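Local coordinates for glutamate ABC superfamily ATP binding cassette transporter, binding protein (Enterococcus faecium DO, PDB 5EYF), which binds glutamate and, as a family 3 solute-binding protein, probably delivers it to an ABC transporter for uptake, at residues 36-40 with 41-45. Numbering follows the deposited sequence.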
# COMPACT_ATOMS: atom_id res chain seq x y z
N ARG B 36 20.45 14.56 22.00
CA ARG B 36 19.85 13.61 22.93
C ARG B 36 18.34 13.49 22.71
O ARG B 36 17.56 13.30 23.65
CB ARG B 36 20.16 14.01 24.38
CG ARG B 36 20.35 12.87 25.37
CD ARG B 36 20.59 13.43 26.77
NE ARG B 36 20.44 12.41 27.80
CZ ARG B 36 20.42 12.66 29.11
NH1 ARG B 36 20.55 13.91 29.55
NH2 ARG B 36 20.28 11.67 29.97
N THR B 37 17.91 13.64 21.46
CA THR B 37 16.49 13.59 21.14
C THR B 37 16.28 12.69 19.93
O THR B 37 17.11 12.64 19.01
CB THR B 37 15.89 14.97 20.83
OG1 THR B 37 16.37 15.44 19.57
CG2 THR B 37 16.23 15.99 21.91
N VAL B 38 15.17 12.00 19.93
CA VAL B 38 14.85 11.10 18.83
C VAL B 38 14.18 11.90 17.72
O VAL B 38 13.43 12.84 17.99
CB VAL B 38 13.99 9.92 19.33
CG1 VAL B 38 12.63 10.41 19.83
CG2 VAL B 38 13.84 8.87 18.24
N GLN B 39 14.47 11.52 16.47
CA GLN B 39 14.01 12.25 15.29
C GLN B 39 13.54 11.28 14.22
O GLN B 39 14.02 10.14 14.14
CB GLN B 39 15.13 13.12 14.71
CG GLN B 39 15.67 14.16 15.68
CD GLN B 39 16.80 14.94 15.06
OE1 GLN B 39 17.71 14.37 14.47
NE2 GLN B 39 16.72 16.27 15.15
N GLY B 40 12.63 11.74 13.38
CA GLY B 40 12.17 10.94 12.25
C GLY B 40 10.71 11.20 11.93
O GLY B 40 10.01 11.90 12.63
N PHE B 41 10.27 10.59 10.83
CA PHE B 41 8.88 10.70 10.40
C PHE B 41 7.92 10.19 11.47
O PHE B 41 6.89 10.81 11.73
CB PHE B 41 8.71 9.92 9.09
CG PHE B 41 7.32 9.88 8.54
CD1 PHE B 41 6.80 10.98 7.86
CD2 PHE B 41 6.54 8.73 8.63
CE1 PHE B 41 5.53 10.96 7.33
CE2 PHE B 41 5.27 8.68 8.08
CZ PHE B 41 4.75 9.79 7.43
N ASP B 42 8.19 9.00 12.03
CA ASP B 42 7.30 8.48 13.07
C ASP B 42 7.24 9.42 14.26
O ASP B 42 6.16 9.65 14.83
CB ASP B 42 7.77 7.10 13.58
CG ASP B 42 7.46 5.95 12.64
OD1 ASP B 42 6.57 6.07 11.75
OD2 ASP B 42 8.13 4.89 12.84
N VAL B 43 8.40 9.95 14.68
CA VAL B 43 8.45 10.92 15.77
C VAL B 43 7.62 12.16 15.44
O VAL B 43 6.86 12.67 16.29
CB VAL B 43 9.91 11.29 16.08
CG1 VAL B 43 9.99 12.47 17.07
CG2 VAL B 43 10.65 10.09 16.63
N ASP B 44 7.75 12.68 14.22
CA ASP B 44 7.01 13.90 13.88
C ASP B 44 5.51 13.67 13.79
O ASP B 44 4.70 14.53 14.17
CB ASP B 44 7.54 14.50 12.57
CG ASP B 44 8.86 15.24 12.76
OD1 ASP B 44 9.34 15.36 13.92
OD2 ASP B 44 9.42 15.71 11.75
N ILE B 45 5.11 12.53 13.23
CA ILE B 45 3.70 12.17 13.23
C ILE B 45 3.17 12.08 14.66
O ILE B 45 2.07 12.56 14.97
CB ILE B 45 3.48 10.85 12.44
CG1 ILE B 45 3.77 11.04 10.91
CG2 ILE B 45 2.08 10.33 12.62
CD1 ILE B 45 2.72 11.87 10.17
O HOH W 1 11.97 14.56 14.29
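Gly40 and Asp44 close the first turn of helix 41-54 where strand 37-39 runs into it, a strand-to-helix junction with glycine at the N-cap. The backbone evidence is the bond from Asp44 N to Gly40 O, 2.9 Å long with an angle of 155° at the hydrogen. Gly40 has a phi of 146°, in a backbone region open in practice to glycine alone.

A water forms the second polar link. It accepts from Gly40 N at 3.0 Å and donates to Asp44 OD1 at 2.8 Å, tying the cap residue's N-H to the first turn. The other carboxylate oxygen, Asp44 OD2, faces helix 227-235, with a salt bridge to Lys234 and a hydrogen bond from Trp235. In Asp42, OD1 is bonded to Tyr102 OH and OD2 accepts from the backbone N of Thr85, a glutamate-binding residue, consistent with a second-shell role.

Apolar contact comes from Val43, which points back at the strand and, with Val38, packs on Phe62. Val43 CG2, anti to the carbonyl carbon, meets both methyls of Val38 at 3.8 Å, while Val43 CG1, anti to the backbone N (chi1 171°), rests 3.6 Å from Val38 O.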